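Local coordinates for protein 3'3'-cGAMP-specific phosphodiesterase 3 (Vibrio cholerae O1 biovar El Tor str. N16961, PDB 5Z7C) that belongs to the HD-domain family and is a largely helical protein carrying two HD-domain regions, the first of them partial, in a single chain, at residues P41-R46 with V204-Q209; G51-M56 with M260-A265; T149-G154 with G170-D175; E176-Q181 with K188-P193. The protein carries 2 engineered substitutions. All coordinates share one frame; numbering follows the deposited sequence.

Contact 1: P41-R46 with V204-Q209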
loop_
_atom_site.group_PDB
_atom_site.type_symbol
_atom_site.label_atom_id
_atom_site.label_comp_id
_atom_site.label_asym_id
_atom_site.label_seq_id
_atom_site.Cartn_x
_atom_site.Cartn_y
_atom_site.Cartn_z
ATOM N N PRO A 41 -11.320 2.143 -5.353
ATOM C CA PRO A 41 -11.064 2.379 -3.935
ATOM C C PRO A 41 -10.831 1.134 -3.082
ATOM O O PRO A 41 -9.906 1.168 -2.282
ATOM C CB PRO A 41 -12.330 3.084 -3.489
ATOM C CG PRO A 41 -12.722 3.862 -4.666
ATOM C CD PRO A 41 -12.277 3.118 -5.888
ATOM N N GLU A 42 -11.620 0.085 -3.206
ATOM C CA GLU A 42 -11.328 -1.079 -2.403
ATOM C C GLU A 42 -11.413 -2.152 -3.434
ATOM O O GLU A 42 -12.346 -2.917 -3.493
ATOM C CB GLU A 42 -12.369 -1.285 -1.313
ATOM C CG GLU A 42 -12.413 -0.248 -0.231
ATOM C CD GLU A 42 -13.522 -0.510 0.753
ATOM O OE1 GLU A 42 -14.359 -1.381 0.482
ATOM O OE2 GLU A 42 -13.555 0.146 1.806
ATOM N N HIS A 43 -10.439 -2.142 -4.313
ATOM C CA HIS A 43 -10.323 -3.178 -5.279
ATOM C C HIS A 43 -9.821 -4.469 -4.701
ATOM O O HIS A 43 -10.369 -5.510 -4.955
ATOM C CB HIS A 43 -9.392 -2.716 -6.378
ATOM C CG HIS A 43 -9.103 -3.769 -7.378
ATOM N ND1 HIS A 43 -10.084 -4.328 -8.151
ATOM C CD2 HIS A 43 -7.958 -4.400 -7.701
ATOM C CE1 HIS A 43 -9.554 -5.252 -8.918
ATOM N NE2 HIS A 43 -8.265 -5.313 -8.666
ATOM N N CYS A 44 -8.767 -4.410 -3.915
ATOM C CA CYS A 44 -8.190 -5.618 -3.376
ATOM C C CYS A 44 -9.201 -6.312 -2.532
ATOM O O CYS A 44 -9.278 -7.516 -2.540
ATOM C CB CYS A 44 -6.974 -5.315 -2.533
ATOM S SG CYS A 44 -5.472 -5.541 -3.422
ATOM N N ILE A 45 -9.990 -5.548 -1.811
ATOM C CA ILE A 45 -10.929 -6.135 -0.912
ATOM C C ILE A 45 -11.928 -6.959 -1.648
ATOM O O ILE A 45 -12.259 -8.029 -1.226
ATOM C CB ILE A 45 -11.634 -5.068 -0.124
ATOM C CG1 ILE A 45 -10.628 -4.312 0.713
ATOM C CG2 ILE A 45 -12.578 -5.667 0.814
ATOM C CD1 ILE A 45 -9.769 -5.201 1.522
ATOM N N ARG A 46 -12.418 -6.436 -2.753
ATOM C CA ARG A 46 -13.379 -7.119 -3.592
ATOM C C ARG A 46 -12.850 -8.376 -4.229
ATOM O O ARG A 46 -13.578 -9.320 -4.384
ATOM C CB ARG A 46 -13.942 -6.175 -4.621
ATOM C CG ARG A 46 -14.881 -5.178 -4.018
ATOM C CD ARG A 46 -15.548 -4.306 -5.045
ATOM N NE ARG A 46 -14.583 -3.714 -5.941
ATOM C CZ ARG A 46 -14.080 -2.503 -5.795
ATOM N NH1 ARG A 46 -14.452 -1.744 -4.792
ATOM N NH2 ARG A 46 -13.203 -2.059 -6.656
ATOM N N VAL A 204 -9.885 -9.586 -12.684
ATOM C CA VAL A 204 -10.436 -9.051 -13.900
ATOM C C VAL A 204 -11.900 -8.832 -13.710
ATOM O O VAL A 204 -12.432 -7.845 -14.141
ATOM C CB VAL A 204 -10.206 -9.986 -15.052
ATOM C CG1 VAL A 204 -10.818 -9.454 -16.275
ATOM C CG2 VAL A 204 -8.760 -10.174 -15.252
ATOM N N PHE A 205 -12.550 -9.757 -13.050
ATOM C CA PHE A 205 -13.973 -9.667 -12.907
ATOM C C PHE A 205 -14.372 -8.446 -12.159
ATOM O O PHE A 205 -15.345 -7.817 -12.492
ATOM C CB PHE A 205 -14.500 -10.867 -12.173
ATOM C CG PHE A 205 -15.954 -10.823 -11.959
ATOM C CD1 PHE A 205 -16.815 -11.192 -12.940
ATOM C CD2 PHE A 205 -16.465 -10.406 -10.780
ATOM C CE1 PHE A 205 -18.144 -11.146 -12.737
ATOM C CE2 PHE A 205 -17.793 -10.364 -10.588
ATOM C CZ PHE A 205 -18.629 -10.733 -11.570
ATOM N N ASP A 206 -13.631 -8.118 -11.127
ATOM C CA ASP A 206 -13.972 -6.969 -10.345
ATOM C C ASP A 206 -13.874 -5.729 -11.181
ATOM O O ASP A 206 -14.728 -4.872 -11.112
ATOM C CB ASP A 206 -13.057 -6.859 -9.135
ATOM C CG ASP A 206 -13.413 -5.710 -8.255
ATOM O OD1 ASP A 206 -14.539 -5.670 -7.774
ATOM O OD2 ASP A 206 -12.581 -4.825 -8.051
ATOM N N VAL A 207 -12.838 -5.625 -11.990
ATOM C CA VAL A 207 -12.636 -4.402 -12.731
ATOM C C VAL A 207 -13.798 -4.171 -13.645
ATOM O O VAL A 207 -14.247 -3.066 -13.792
ATOM C CB VAL A 207 -11.366 -4.457 -13.561
ATOM C CG1 VAL A 207 -11.212 -3.227 -14.378
ATOM C CG2 VAL A 207 -10.188 -4.597 -12.680
ATOM N N PHE A 208 -14.237 -5.204 -14.322
ATOM C CA PHE A 208 -15.422 -5.092 -15.139
ATOM C C PHE A 208 -16.680 -4.896 -14.362
ATOM O O PHE A 208 -17.547 -4.154 -14.741
ATOM C CB PHE A 208 -15.515 -6.240 -16.108
ATOM C CG PHE A 208 -14.582 -6.096 -17.233
ATOM C CD1 PHE A 208 -13.270 -6.416 -17.080
ATOM C CD2 PHE A 208 -14.995 -5.559 -18.412
ATOM C CE1 PHE A 208 -12.404 -6.252 -18.089
ATOM C CE2 PHE A 208 -14.123 -5.397 -19.425
ATOM C CZ PHE A 208 -12.821 -5.744 -19.260
ATOM N N GLN A 209 -16.739 -5.540 -13.224
ATOM C CA GLN A 209 -17.944 -5.574 -12.459
ATOM C C GLN A 209 -18.285 -4.153 -12.157
ATOM O O GLN A 209 -19.434 -3.784 -12.102
ATOM C CB GLN A 209 -17.685 -6.309 -11.161
ATOM C CG GLN A 209 -18.830 -6.276 -10.215
ATOM C CD GLN A 209 -18.668 -5.238 -9.154
ATOM O OE1 GLN A 209 -17.572 -4.794 -8.882
ATOM N NE2 GLN A 209 -19.763 -4.847 -8.541
#
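Asp206 answers both polar side chains that helix 43-56 turns toward helix 194-211, receiving a hydrogen bond from His43 and a salt bridge from Arg46. The hydrogen bond of the imidazole comes from its edge: His43 ND1 donates to Asp206 OD2 at 2.5 Å, with the oxygen tilted 19° out of the imidazole plane and using its anti lone pair. His43 reaches it with CG anti to the backbone N (chi1 175°), which swings the ring round to the carboxylate although its CB does not aim there.

The charged component is a side-on grip. Arg46 NE lies 2.7 Å from Asp206 OD1 and Arg46 NH2 lies 3.2 Å from Asp206 OD2, both on syn lone pairs, while NE also makes a weak 3.1 Å bond to OD2. The guanidinium and carboxylate planes stand 28° apart, so the two flat groups meet nearly coplanar. Within the helical HD fold, His43 and Asp206 form a His-carboxylate bond between two helices, not the sequence-adjacent pair that names the family. Aspartate suits the place: its two oxygens can take both donors, and the three bonds, with the weak fourth, hold the carboxylate's rotation.

Apolar contact is modest. Val207 CG2 approaches His43 CE1 at 3.9 Å, and Gln203 of helix 194-211 also touches the imidazole. Asp34 receives a hydrogen bond from the backbone N of Cys44.

Contact 2: G51-M56 with M260-A265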
loop_
_atom_site.group_PDB
_atom_site.type_symbol
_atom_site.label_atom_id
_atom_site.label_comp_id
_atom_site.label_asym_id
_atom_site.label_seq_id
_atom_site.Cartn_x
_atom_site.Cartn_y
_atom_site.Cartn_z
ATOM N N GLY A 51 -12.468 -14.013 -4.828
ATOM C CA GLY A 51 -11.562 -15.130 -4.837
ATOM C C GLY A 51 -11.774 -16.152 -3.767
ATOM O O GLY A 51 -11.577 -17.309 -3.986
ATOM N N MET A 52 -12.108 -15.711 -2.575
ATOM C CA MET A 52 -12.370 -16.640 -1.500
ATOM C C MET A 52 -13.587 -17.460 -1.832
ATOM O O MET A 52 -13.639 -18.634 -1.591
ATOM C CB MET A 52 -12.496 -15.927 -0.167
ATOM C CG MET A 52 -11.177 -15.570 0.460
ATOM S SD MET A 52 -10.068 -16.868 0.672
ATOM C CE MET A 52 -10.745 -17.543 2.077
ATOM N N HIS A 53 -14.581 -16.819 -2.391
ATOM C CA HIS A 53 -15.780 -17.514 -2.780
ATOM C C HIS A 53 -15.595 -18.547 -3.865
ATOM O O HIS A 53 -16.263 -19.543 -3.859
ATOM C CB HIS A 53 -16.854 -16.538 -3.156
ATOM C CG HIS A 53 -17.591 -15.998 -1.987
ATOM N ND1 HIS A 53 -17.333 -14.761 -1.456
ATOM C CD2 HIS A 53 -18.569 -16.531 -1.231
ATOM C CE1 HIS A 53 -18.133 -14.545 -0.435
ATOM N NE2 HIS A 53 -18.888 -15.608 -0.274
ATOM N N ILE A 54 -14.741 -18.286 -4.831
ATOM C CA ILE A 54 -14.439 -19.274 -5.813
ATOM C C ILE A 54 -13.763 -20.404 -5.120
ATOM O O ILE A 54 -14.046 -21.538 -5.366
ATOM C CB ILE A 54 -13.508 -18.706 -6.857
ATOM C CG1 ILE A 54 -14.221 -17.667 -7.676
ATOM C CG2 ILE A 54 -13.053 -19.740 -7.801
ATOM C CD1 ILE A 54 -13.291 -16.814 -8.400
ATOM N N GLY A 55 -12.817 -20.089 -4.278
ATOM C CA GLY A 55 -12.069 -21.109 -3.592
ATOM C C GLY A 55 -12.947 -21.917 -2.694
ATOM O O GLY A 55 -12.740 -23.088 -2.492
ATOM N N MET A 56 -13.921 -21.247 -2.122
ATOM C CA MET A 56 -14.752 -21.844 -1.115
ATOM C C MET A 56 -15.466 -22.997 -1.769
ATOM O O MET A 56 -15.789 -23.974 -1.135
ATOM C CB MET A 56 -15.712 -20.817 -0.518
ATOM C CG MET A 56 -15.040 -19.731 0.313
ATOM S SD MET A 56 -16.099 -18.473 0.956
ATOM C CE MET A 56 -16.963 -19.318 2.196
ATOM N N MET A 260 -13.445 -10.428 6.391
ATOM C CA MET A 260 -12.739 -10.817 7.587
ATOM C C MET A 260 -13.245 -12.157 8.033
ATOM O O MET A 260 -12.512 -12.985 8.513
ATOM C CB MET A 260 -13.025 -9.806 8.681
ATOM C CG MET A 260 -12.049 -8.686 8.843
ATOM S SD MET A 260 -10.425 -9.283 9.005
ATOM C CE MET A 260 -10.202 -8.981 10.657
ATOM N N ASN A 261 -14.534 -12.340 7.865
ATOM C CA ASN A 261 -15.219 -13.540 8.245
ATOM C C ASN A 261 -14.973 -14.709 7.341
ATOM O O ASN A 261 -15.388 -15.791 7.635
ATOM C CB ASN A 261 -16.704 -13.265 8.359
ATOM C CG ASN A 261 -17.042 -12.342 9.500
ATOM O OD1 ASN A 261 -16.453 -12.409 10.553
ATOM N ND2 ASN A 261 -18.001 -11.480 9.294
ATOM N N LEU A 262 -14.398 -14.475 6.189
ATOM C CA LEU A 262 -14.131 -15.554 5.264
ATOM C C LEU A 262 -13.067 -16.586 5.547
ATOM O O LEU A 262 -13.289 -17.747 5.264
ATOM C CB LEU A 262 -13.960 -15.012 3.870
ATOM C CG LEU A 262 -15.177 -14.272 3.369
ATOM C CD1 LEU A 262 -14.924 -13.808 1.990
ATOM C CD2 LEU A 262 -16.352 -15.147 3.415
ATOM N N PRO A 263 -11.918 -16.172 6.010
ATOM C CA PRO A 263 -10.788 -17.067 6.128
ATOM C C PRO A 263 -10.823 -17.969 7.323
ATOM O O PRO A 263 -11.588 -17.753 8.233
ATOM C CB PRO A 263 -9.627 -16.114 6.230
ATOM C CG PRO A 263 -10.182 -14.926 6.788
ATOM C CD PRO A 263 -11.577 -14.810 6.404
ATOM N N PRO A 264 -9.896 -18.884 7.414
ATOM C CA PRO A 264 -9.708 -19.667 8.611
ATOM C C PRO A 264 -9.148 -18.808 9.704
ATOM O O PRO A 264 -8.676 -17.754 9.426
ATOM C CB PRO A 264 -8.661 -20.653 8.184
ATOM C CG PRO A 264 -8.879 -20.832 6.823
ATOM C CD PRO A 264 -9.577 -19.678 6.246
ATOM N N ALA A 265 -9.204 -19.278 10.933
ATOM C CA ALA A 265 -8.840 -18.499 12.095
ATOM C C ALA A 265 -7.384 -18.129 12.050
ATOM O O ALA A 265 -6.961 -17.134 12.576
ATOM C CB ALA A 265 -9.134 -19.274 13.316
#
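Leu262 drives its forked end at the side of helix 43-56, and each methyl meets a different part of that helix. CD1 lies 3.9 Å from Met52 CB and also 4.1 Å from His53 CE1, whereas CD2 lies 4.1 Å from Met56 SD. Against both His53 and Met56 the leucine runs at about a right angle, its methyls ending beside their side chains.

Met52 behaves differently. Bends at chi2 (-55°) and chi3 (-79°) curl its chain past the leucine, and its CE meets Pro263 CA at 4.1 Å. Residues 52, 53 and 56 fall on neighbouring positions of one helical surface, and the partner is the loop that leaves helix 255-260 and leads to the short strand 270-271; the contact therefore seats an irregular connection on a helix near the protein surface. Flexible, unbranched methionines suit such a seat, since they can mould themselves to a branched leucine and a rigid proline.

The His53 ring is held partly from within its own helix: its ND1 is hydrogen-bonded to Trp49 O, and Met56 SD sits 3.8 Å above one ring face toward the rim. From outside that helix, Phe246 meets the imidazole edge-to-face. Leu68 and Phe69 of helix 62-73 pack on Met52, and Phe69 reaches Pro263 as well.

Contact 3: T149-G154 with G170-D175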
loop_
_atom_site.group_PDB
_atom_site.type_symbol
_atom_site.label_atom_id
_atom_site.label_comp_id
_atom_site.label_asym_id
_atom_site.label_seq_id
_atom_site.Cartn_x
_atom_site.Cartn_y
_atom_site.Cartn_z
ATOM N N THR A 149 9.734 -8.394 -13.082
ATOM C CA THR A 149 10.157 -7.613 -11.967
ATOM C C THR A 149 9.076 -7.546 -10.937
ATOM O O THR A 149 9.331 -7.713 -9.782
ATOM C CB THR A 149 10.557 -6.224 -12.441
ATOM O OG1 THR A 149 11.776 -6.331 -13.156
ATOM C CG2 THR A 149 10.798 -5.302 -11.310
ATOM N N ARG A 150 7.870 -7.250 -11.364
ATOM C CA ARG A 150 6.772 -7.089 -10.446
ATOM C C ARG A 150 6.455 -8.363 -9.721
ATOM O O ARG A 150 6.213 -8.374 -8.542
ATOM C CB ARG A 150 5.560 -6.654 -11.245
ATOM C CG ARG A 150 4.254 -6.763 -10.559
ATOM C CD ARG A 150 3.188 -6.890 -11.547
ATOM N NE ARG A 150 3.202 -5.758 -12.444
ATOM C CZ ARG A 150 2.259 -5.509 -13.338
ATOM N NH1 ARG A 150 1.222 -6.317 -13.447
ATOM N NH2 ARG A 150 2.347 -4.449 -14.119
ATOM N N CYS A 151 6.361 -9.427 -10.477
ATOM C CA CYS A 151 5.986 -10.689 -9.934
ATOM C C CYS A 151 7.020 -11.212 -8.981
ATOM O O CYS A 151 6.709 -11.837 -8.013
ATOM C CB CYS A 151 5.637 -11.655 -11.048
ATOM S SG CYS A 151 7.032 -12.607 -11.728
ATOM N N THR A 152 8.270 -11.014 -9.307
ATOM C CA THR A 152 9.349 -11.400 -8.439
ATOM C C THR A 152 9.362 -10.586 -7.174
ATOM O O THR A 152 9.668 -11.073 -6.116
ATOM C CB THR A 152 10.655 -11.235 -9.153
ATOM O OG1 THR A 152 10.783 -9.872 -9.543
ATOM C CG2 THR A 152 10.660 -12.045 -10.374
ATOM N N ARG A 153 9.040 -9.305 -7.317
ATOM C CA ARG A 153 9.058 -8.372 -6.201
ATOM C C ARG A 153 7.924 -8.653 -5.224
ATOM O O ARG A 153 8.109 -8.577 -4.009
ATOM C CB ARG A 153 8.969 -6.930 -6.704
ATOM C CG ARG A 153 10.319 -6.285 -6.979
ATOM C CD ARG A 153 10.255 -4.777 -6.803
ATOM N NE ARG A 153 11.080 -4.075 -7.783
ATOM C CZ ARG A 153 10.862 -2.828 -8.185
ATOM N NH1 ARG A 153 9.844 -2.136 -7.691
ATOM N NH2 ARG A 153 11.664 -2.269 -9.081
ATOM N N GLY A 154 6.751 -8.978 -5.756
ATOM C CA GLY A 154 5.614 -9.251 -4.918
ATOM C C GLY A 154 5.814 -10.543 -4.193
ATOM O O GLY A 154 5.474 -10.673 -3.053
ATOM N N GLY A 170 2.283 -17.658 -6.733
ATOM C CA GLY A 170 0.867 -17.493 -6.804
ATOM C C GLY A 170 0.585 -16.068 -6.568
ATOM O O GLY A 170 -0.539 -15.668 -6.559
ATOM N N ILE A 171 1.624 -15.305 -6.338
ATOM C CA ILE A 171 1.588 -13.887 -6.545
ATOM C C ILE A 171 2.437 -13.803 -7.796
ATOM O O ILE A 171 2.210 -12.999 -8.658
ATOM C CB ILE A 171 2.255 -13.160 -5.412
ATOM C CG1 ILE A 171 1.349 -13.188 -4.204
ATOM C CG2 ILE A 171 2.436 -11.755 -5.750
ATOM C CD1 ILE A 171 1.898 -12.491 -3.045
ATOM N N HIS A 172 3.436 -14.654 -7.865
ATOM C CA HIS A 172 4.391 -14.705 -8.944
ATOM C C HIS A 172 3.832 -15.062 -10.287
ATOM O O HIS A 172 4.282 -14.570 -11.291
ATOM C CB HIS A 172 5.455 -15.708 -8.603
ATOM C CG HIS A 172 6.539 -15.797 -9.618
ATOM N ND1 HIS A 172 7.861 -15.588 -9.310
ATOM C CD2 HIS A 172 6.501 -16.074 -10.936
ATOM C CE1 HIS A 172 8.591 -15.730 -10.395
ATOM N NE2 HIS A 172 7.792 -16.036 -11.392
ATOM N N SER A 173 2.836 -15.925 -10.293
ATOM C CA SER A 173 2.251 -16.436 -11.505
ATOM C C SER A 173 0.918 -15.809 -11.762
ATOM O O SER A 173 0.127 -16.336 -12.480
ATOM C CB SER A 173 2.109 -17.927 -11.427
ATOM O OG SER A 173 3.367 -18.544 -11.463
ATOM N N LEU A 174 0.694 -14.649 -11.209
ATOM C CA LEU A 174 -0.591 -14.041 -11.301
ATOM C C LEU A 174 -0.918 -13.837 -12.741
ATOM O O LEU A 174 -2.030 -13.993 -13.151
ATOM C CB LEU A 174 -0.533 -12.699 -10.616
ATOM C CG LEU A 174 -1.736 -11.788 -10.610
ATOM C CD1 LEU A 174 -2.830 -12.440 -9.890
ATOM C CD2 LEU A 174 -1.443 -10.508 -9.991
ATOM N N ASP A 175 0.076 -13.482 -13.519
ATOM C CA ASP A 175 -0.146 -13.009 -14.861
ATOM C C ASP A 175 0.043 -14.065 -15.921
ATOM O O ASP A 175 0.085 -13.777 -17.088
ATOM C CB ASP A 175 0.710 -11.800 -15.123
ATOM C CG ASP A 175 0.159 -10.571 -14.489
ATOM O OD1 ASP A 175 -0.981 -10.226 -14.777
ATOM O OD2 ASP A 175 0.849 -9.940 -13.690
#
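Arg150 and Asp175 provide the charged link of this contact, a long salt bridge with NH1 of Arg150 3.7 Å from OD2 of Asp175. The guanidinium and carboxylate planes lie 67° apart, far from the flat pairing of a two-pronged bridge, and the chains cross at about a right angle. Arginine has the length to span this gap from a CB that does not itself point at the loop.

Closer in, Cys151 meets His172. Its SG stands over the centre of the imidazole, 3.5 Å from the ring centroid and only 11° off the normal, a sulfur-aromatic contact over the face. With chi1 at 88° SG falls between the backbone N and the carbonyl carbon, where it reaches the ring. Thr152 adds a lighter touch, its CG2 lying 4.2 Å from His172 CE1.

Gly154 completes the helix side: lacking a side chain, it lets Ile171 CG2 come to 3.9 Å from its carbonyl carbon. Ile171 opens a type I beta turn that ends at Leu174, and the turn lays the loop beyond helix 165-168 against helix 141-160, within the first HD-domain region. Gly170 just before it has a positive phi, which suits a residue without CB.

With no hydrogen bond between the segments, cohesion probably rests mainly on shape and on the polarisable sulfur over the ring, and the long charge pair probably contributes a weak, loosely directed attraction.

Contact 4: E176-Q181 with K188-P193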
loop_
_atom_site.group_PDB
_atom_site.type_symbol
_atom_site.label_atom_id
_atom_site.label_comp_id
_atom_site.label_asym_id
_atom_site.label_seq_id
_atom_site.Cartn_x
_atom_site.Cartn_y
_atom_site.Cartn_z
ATOM N N GLU A 176 0.147 -15.298 -15.496
ATOM C CA GLU A 176 0.076 -16.390 -16.398
ATOM C C GLU A 176 -1.340 -16.555 -16.864
ATOM O O GLU A 176 -2.270 -16.121 -16.234
ATOM C CB GLU A 176 0.581 -17.642 -15.744
ATOM C CG GLU A 176 1.867 -17.446 -15.014
ATOM C CD GLU A 176 3.081 -17.471 -15.899
ATOM O OE1 GLU A 176 2.954 -17.191 -17.083
ATOM O OE2 GLU A 176 4.168 -17.755 -15.406
ATOM N N HIS A 177 -1.483 -17.193 -18.010
ATOM C CA HIS A 177 -2.740 -17.325 -18.690
ATOM C C HIS A 177 -2.916 -18.779 -18.964
ATOM O O HIS A 177 -1.961 -19.505 -19.093
ATOM C CB HIS A 177 -2.686 -16.596 -20.005
ATOM C CG HIS A 177 -2.826 -15.119 -19.885
ATOM N ND1 HIS A 177 -3.186 -14.505 -18.717
ATOM C CD2 HIS A 177 -2.673 -14.137 -20.792
ATOM C CE1 HIS A 177 -3.239 -13.203 -18.904
ATOM N NE2 HIS A 177 -2.929 -12.954 -20.156
ATOM N N TRP A 178 -4.154 -19.195 -19.091
ATOM C CA TRP A 178 -4.490 -20.590 -19.190
ATOM C C TRP A 178 -3.856 -21.202 -20.399
ATOM O O TRP A 178 -3.349 -22.303 -20.348
ATOM C CB TRP A 178 -5.986 -20.701 -19.307
ATOM C CG TRP A 178 -6.477 -22.051 -19.274
ATOM C CD1 TRP A 178 -7.162 -22.671 -20.239
ATOM C CD2 TRP A 178 -6.354 -22.978 -18.208
ATOM N NE1 TRP A 178 -7.467 -23.933 -19.863
ATOM C CE2 TRP A 178 -6.981 -24.146 -18.607
ATOM C CE3 TRP A 178 -5.767 -22.937 -16.958
ATOM C CZ2 TRP A 178 -7.046 -25.256 -17.808
ATOM C CZ3 TRP A 178 -5.828 -24.039 -16.178
ATOM C CH2 TRP A 178 -6.460 -25.179 -16.596
ATOM N N ASN A 179 -3.822 -20.424 -21.466
ATOM C CA ASN A 179 -3.386 -20.865 -22.771
ATOM C C ASN A 179 -1.894 -20.824 -22.991
ATOM O O ASN A 179 -1.427 -21.094 -24.066
ATOM C CB ASN A 179 -4.097 -20.090 -23.855
ATOM C CG ASN A 179 -3.687 -18.673 -23.913
ATOM O OD1 ASN A 179 -2.712 -18.272 -23.312
ATOM N ND2 ASN A 179 -4.442 -17.888 -24.638
ATOM N N GLY A 180 -1.153 -20.516 -21.933
ATOM C CA GLY A 180 0.296 -20.479 -21.999
ATOM C C GLY A 180 0.799 -19.200 -22.631
ATOM O O GLY A 180 1.938 -19.127 -23.095
ATOM N N GLN A 181 -0.057 -18.185 -22.650
ATOM C CA GLN A 181 0.293 -16.908 -23.238
ATOM C C GLN A 181 0.482 -15.771 -22.252
ATOM O O GLN A 181 0.425 -14.621 -22.628
ATOM C CB GLN A 181 -0.722 -16.488 -24.270
ATOM C CG GLN A 181 -0.809 -17.425 -25.431
ATOM C CD GLN A 181 0.231 -17.149 -26.450
ATOM O OE1 GLN A 181 1.241 -17.826 -26.501
ATOM N NE2 GLN A 181 -0.000 -16.142 -27.270
ATOM N N LYS A 188 1.028 -22.917 -18.760
ATOM C CA LYS A 188 -0.298 -23.176 -19.314
ATOM C C LYS A 188 -1.065 -24.219 -18.506
ATOM O O LYS A 188 -0.482 -25.175 -17.995
ATOM C CB LYS A 188 -0.190 -23.620 -20.775
ATOM C CG LYS A 188 1.101 -24.350 -21.108
ATOM C CD LYS A 188 1.281 -24.496 -22.610
ATOM C CE LYS A 188 1.365 -23.140 -23.291
ATOM N NZ LYS A 188 1.168 -23.244 -24.763
ATOM N N GLY A 189 -2.377 -24.032 -18.420
ATOM C CA GLY A 189 -3.249 -24.976 -17.746
ATOM C C GLY A 189 -3.018 -25.073 -16.253
ATOM O O GLY A 189 -3.125 -24.082 -15.529
ATOM N N GLU A 190 -2.704 -26.277 -15.791
ATOM C CA GLU A 190 -2.499 -26.519 -14.403
ATOM C C GLU A 190 -1.053 -26.455 -14.020
ATOM O O GLU A 190 -0.677 -26.806 -12.923
ATOM C CB GLU A 190 -3.123 -27.843 -14.037
ATOM C CG GLU A 190 -4.578 -27.865 -14.363
ATOM C CD GLU A 190 -5.267 -29.096 -13.895
ATOM O OE1 GLU A 190 -5.289 -29.353 -12.695
ATOM O OE2 GLU A 190 -5.818 -29.808 -14.730
ATOM N N ALA A 191 -0.244 -26.030 -14.960
ATOM C CA ALA A 191 1.098 -25.612 -14.682
ATOM C C ALA A 191 0.999 -24.372 -13.833
ATOM O O ALA A 191 1.823 -24.125 -12.987
ATOM C CB ALA A 191 1.813 -25.336 -15.936
ATOM N N ILE A 192 -0.022 -23.582 -14.103
ATOM C CA ILE A 192 -0.294 -22.401 -13.334
ATOM C C ILE A 192 -0.816 -22.723 -11.967
ATOM O O ILE A 192 -1.733 -23.502 -11.831
ATOM C CB ILE A 192 -1.374 -21.607 -13.981
ATOM C CG1 ILE A 192 -1.060 -21.410 -15.449
ATOM C CG2 ILE A 192 -1.520 -20.292 -13.289
ATOM C CD1 ILE A 192 -2.025 -20.531 -16.129
ATOM N N PRO A 193 -0.327 -22.049 -10.951
ATOM C CA PRO A 193 -0.824 -22.288 -9.610
ATOM C C PRO A 193 -2.275 -21.924 -9.465
ATOM O O PRO A 193 -2.748 -21.035 -10.099
ATOM C CB PRO A 193 0.049 -21.370 -8.789
ATOM C CG PRO A 193 1.304 -21.478 -9.441
ATOM C CD PRO A 193 1.006 -21.454 -10.889
#
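Trp178 and Gly189 are joined through their backbones: Gly189 N donates to Trp178 O at 2.8 Å, with 149° at the hydrogen, in the carbonyl plane and on a lone pair, so that carbonyl is satisfied across the contact. A second, weak bond runs from Lys188 NZ, at the end of a long chain bent at chi3, to Asn179 O at 3.4 Å.

Other backbone groups are served within each segment. Gly180 N donates to His177 O at 3.1 Å, closing a type I beta turn, and Ala191 N donates to Lys188 O at 3.2 Å. Glycine fits positions 180 and 189 alike, since both have positive phi. The carboxylate of Glu176 turns away from Ile192 and finds a donor in Glu185 N, leaving its CB 3.9 Å from Ile192 CD1.

The indole of Trp178 has CG anti to the backbone N (chi1 -174°), which lays one face over Gly189 CA in a CH-pi contact 18° off the ring normal. How closely the two approach is doubtful in the model. Glu190 CG lies at 4.0 Å from Trp178 CH2.

Both segments belong to the long loop joining helix 165-168 to helix 194-211. Pro193 is the N-cap of the latter, whose Arg197 touches Trp178, Glu190 and Ile192. The loop after helix 214-224 is tied in as well, Asn179 sharing backbone hydrogen bonds with Val227 and His177 stacking on Trp228.

Contact 1 is the buried one, and its chemistry is the most polar and directional: a carboxylate gripped between two helices. Contact 2 shares helix 43-56 with it, yet lies at the surface, makes no hydrogen bond across its segments and is mainly apolar; their centres are about 16 Å apart. Contacts 3 and 4, both partly buried, use successive parts of the loop leading to helix 194-211, the helix that supplies the acid of contact 1. They touch through Ser173 CB and Pro193 CD, 3.7 Å apart. Contact 3 sets that loop on a helix through sulfur and shape, whereas contact 4 folds it on itself with one backbone bond, a weak lysine bond and a tryptophan face over glycine.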